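Uracil-DNA glycosylase (Nitratifractor salsuginis, PDB 5X3G) belongs to the uracil-DNA glycosylase family of DNA repair proteins and has an alpha/beta fold built around a four-stranded parallel sheet. Local coordinates at residues Glu28-Pro33 with Glu195-Tyr200. Residues are numbered along the deposited sequence; the frame is centred on the assembly and turned at random.
Sequences EPILLP and EGFEAY
I30 reaches from helix 28-35 over the C-terminal end of helix 179-196 and lays its side chain against G196, F197 and Y200. The delta methyl does most of the touching: CD1 of I30 lies 3.9 Å from the carbonyl O of G196, sits over one face of the F197 ring, 4.4 Å from CE1, and meets the Y200 ring obliquely, 4.0 Å from CE2. Both side-chain torsions serve this reach. CG1 stands anti to the carbonyl carbon (chi1 -57°), and CD1 extends the chain fully (chi2 178°) into the angle between the two rings. The other branch, CG2 of I30, packs directly on G196, 4.1 Å from its CA. The backbones come close here, the CA atoms of I30 and G196 being 5.3 Å apart. The carbonyl O of G196 also lies in the plane of the Y200 ring, at its edge, and CD1 of I30 touches both this oxygen and the ring. The contact is mainly apolar packing, with I30 and F197 buried and Y200 on the exposed side. Next to it, I30 also touches P68 and L193, while L31 packs on F189 and L193, extending the seam between the two helices. Beyond the turn the chain passes P202, which F197 touches, and enters strand 203-207, an inner strand of the parallel sheet.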
ATOM      1  N   GLU A  28       7.662  17.629  -2.948  1.00 30.34           N
ATOM      2  CA  GLU A  28       9.088  17.848  -2.713  1.00 32.22           C
ATOM      3  C   GLU A  28       9.447  18.197  -1.269  1.00 23.71           C
ATOM      4  O   GLU A  28      10.463  17.671  -0.780  1.00 33.69           O
ATOM      5  CB  GLU A  28       9.613  18.922  -3.674  1.00 36.84           C
ATOM      6  CG  GLU A  28       9.830  18.408  -5.087  1.00 36.76           C
ATOM      7  CD  GLU A  28      10.607  19.377  -5.956  1.00 48.92           C
ATOM      8  OE1 GLU A  28      11.254  20.290  -5.401  1.00 53.63           O
ATOM      9  OE2 GLU A  28      10.578  19.217  -7.194  1.00 41.47           O
ATOM     10  N   PRO A  29       8.707  19.049  -0.545  1.00 30.19           N
ATOM     11  CA  PRO A  29       9.116  19.355   0.840  1.00 29.28           C
ATOM     12  C   PRO A  29       9.172  18.140   1.750  1.00 35.43           C
ATOM     13  O   PRO A  29       9.986  18.114   2.681  1.00 39.88           O
ATOM     14  CB  PRO A  29       8.048  20.354   1.307  1.00 29.46           C
ATOM     15  CG  PRO A  29       7.553  20.979   0.062  1.00 35.75           C
ATOM     16  CD  PRO A  29       7.570  19.889  -0.964  1.00 24.32           C
ATOM     17  N   ILE A  30       8.334  17.134   1.513  1.00 35.17           N
ATOM     18  CA  ILE A  30       8.315  15.949   2.364  1.00 33.45           C
ATOM     19  C   ILE A  30       9.188  14.839   1.790  1.00 24.48           C
ATOM     20  O   ILE A  30       9.891  14.147   2.532  1.00 33.87           O
ATOM     21  CB  ILE A  30       6.862  15.470   2.561  1.00 33.52           C
ATOM     22  CG1 ILE A  30       5.997  16.580   3.162  1.00 30.59           C
ATOM     23  CG2 ILE A  30       6.814  14.237   3.451  1.00 30.32           C
ATOM     24  CD1 ILE A  30       4.546  16.185   3.342  1.00 37.76           C
ATOM     25  N   LEU A  31       9.172  14.673   0.470  1.00 26.70           N
ATOM     26  CA  LEU A  31       9.735  13.495  -0.180  1.00 26.87           C
ATOM     27  C   LEU A  31      11.219  13.643  -0.495  1.00 34.65           C
ATOM     28  O   LEU A  31      11.976  12.675  -0.363  1.00 31.00           O
ATOM     29  CB  LEU A  31       8.946  13.199  -1.459  1.00 27.38           C
ATOM     30  CG  LEU A  31       8.844  11.776  -1.998  1.00 32.74           C
ATOM     31  CD1 LEU A  31       8.537  10.795  -0.879  1.00 23.24           C
ATOM     32  CD2 LEU A  31       7.756  11.727  -3.064  1.00 26.70           C
ATOM     33  N   LEU A  32      11.655  14.833  -0.914  1.00 33.71           N
ATOM     34  CA  LEU A  32      13.077  15.035  -1.186  1.00 36.43           C
ATOM     35  C   LEU A  32      13.934  14.878   0.064  1.00 35.67           C
ATOM     36  O   LEU A  32      14.953  14.170  -0.004  1.00 34.19           O
ATOM     37  CB  LEU A  32      13.291  16.397  -1.858  1.00 42.22           C
ATOM     38  CG  LEU A  32      13.640  16.368  -3.347  1.00 39.61           C
ATOM     39  CD1 LEU A  32      12.634  15.525  -4.115  1.00 37.67           C
ATOM     40  CD2 LEU A  32      13.700  17.777  -3.910  1.00 36.45           C
ATOM     41  N   PRO A  33      13.608  15.489   1.213  1.00 33.33           N
ATOM     42  CA  PRO A  33      14.379  15.175   2.432  1.00 32.22           C
ATOM     43  C   PRO A  33      14.416  13.692   2.750  1.00 37.41           C
ATOM     44  O   PRO A  33      15.501  13.131   2.960  1.00 34.33           O
ATOM     45  CB  PRO A  33      13.649  15.980   3.514  1.00 38.66           C
ATOM     46  CG  PRO A  33      13.080  17.130   2.788  1.00 33.37           C
ATOM     47  CD  PRO A  33      12.650  16.586   1.456  1.00 29.29           C
ATOM     48  N   GLU A 195       7.958  12.132   9.923  1.00 36.12           N
ATOM     49  CA  GLU A 195       8.248  13.463  10.445  1.00 42.84           C
ATOM     50  C   GLU A 195       7.543  14.535   9.621  1.00 34.66           C
ATOM     51  O   GLU A 195       6.926  15.454  10.171  1.00 37.66           O
ATOM     52  CB  GLU A 195       9.759  13.697  10.460  1.00 40.00           C
ATOM     53  CG  GLU A 195      10.175  15.154  10.591  1.00 52.95           C
ATOM     54  CD  GLU A 195      11.644  15.311  10.935  1.00 57.72           C
ATOM     55  OE1 GLU A 195      12.320  14.283  11.150  1.00 53.75           O
ATOM     56  OE2 GLU A 195      12.128  16.462  10.971  1.00 64.65           O
ATOM     57  N   GLY A 196       7.606  14.416   8.294  1.00 34.62           N
ATOM     58  CA  GLY A 196       6.973  15.393   7.424  1.00 27.15           C
ATOM     59  C   GLY A 196       5.459  15.415   7.497  1.00 40.25           C
ATOM     60  O   GLY A 196       4.852  16.443   7.178  1.00 37.85           O
ATOM     61  N   PHE A 197       4.836  14.311   7.902  1.00 36.10           N
ATOM     62  CA  PHE A 197       3.384  14.228   8.007  1.00 41.52           C
ATOM     63  C   PHE A 197       2.856  14.630   9.378  1.00 35.39           C
ATOM     64  O   PHE A 197       1.642  14.552   9.599  1.00 36.53           O
ATOM     65  CB  PHE A 197       2.906  12.807   7.689  1.00 34.55           C
ATOM     66  CG  PHE A 197       2.822  12.504   6.224  1.00 28.93           C
ATOM     67  CD1 PHE A 197       1.874  13.125   5.427  1.00 27.83           C
ATOM     68  CD2 PHE A 197       3.674  11.578   5.647  1.00 36.21           C
ATOM     69  CE1 PHE A 197       1.791  12.838   4.081  1.00 28.67           C
ATOM     70  CE2 PHE A 197       3.594  11.288   4.302  1.00 40.57           C
ATOM     71  CZ  PHE A 197       2.650  11.917   3.520  1.00 32.34           C
ATOM     72  N   GLU A 198       3.731  15.053  10.294  1.00 39.40           N
ATOM     73  CA  GLU A 198       3.307  15.320  11.667  1.00 40.84           C
ATOM     74  C   GLU A 198       2.207  16.376  11.721  1.00 44.38           C
ATOM     75  O   GLU A 198       1.248  16.244  12.489  1.00 40.23           O
ATOM     76  CB  GLU A 198       4.513  15.746  12.507  1.00 48.14           C
ATOM     77  CG  GLU A 198       4.300  15.712  14.019  1.00 45.24           C
ATOM     78  CD  GLU A 198       3.554  16.927  14.539  1.00 57.71           C
ATOM     79  OE1 GLU A 198       2.888  16.816  15.588  1.00 66.10           O
ATOM     80  OE2 GLU A 198       3.634  17.995  13.893  1.00 60.78           O
ATOM     81  N   ALA A 199       2.327  17.432  10.914  1.00 42.47           N
ATOM     82  CA  ALA A 199       1.309  18.479  10.914  1.00 41.51           C
ATOM     83  C   ALA A 199      -0.022  17.958  10.387  1.00 43.62           C
ATOM     84  O   ALA A 199      -1.084  18.298  10.923  1.00 51.08           O
ATOM     85  CB  ALA A 199       1.782  19.674  10.087  1.00 38.65           C
ATOM     86  N   TYR A 200       0.014  17.130   9.341  1.00 36.43           N
ATOM     87  CA  TYR A 200      -1.221  16.631   8.745  1.00 44.88           C
ATOM     88  C   TYR A 200      -1.915  15.617   9.646  1.00 36.89           C
ATOM     89  O   TYR A 200      -3.144  15.497   9.611  1.00 46.34           O
ATOM     90  CB  TYR A 200      -0.923  16.017   7.378  1.00 40.65           C
ATOM     91  CG  TYR A 200      -0.273  16.974   6.401  1.00 42.41           C
ATOM     92  CD1 TYR A 200      -1.042  17.739   5.535  1.00 48.06           C
ATOM     93  CD2 TYR A 200       1.108  17.117   6.351  1.00 43.99           C
ATOM     94  CE1 TYR A 200      -0.454  18.616   4.641  1.00 44.04           C
ATOM     95  CE2 TYR A 200       1.705  17.992   5.461  1.00 46.28           C
ATOM     96  CZ  TYR A 200       0.918  18.739   4.609  1.00 40.79           C
ATOM     97  OH  TYR A 200       1.506  19.610   3.721  1.00 51.89           O
TER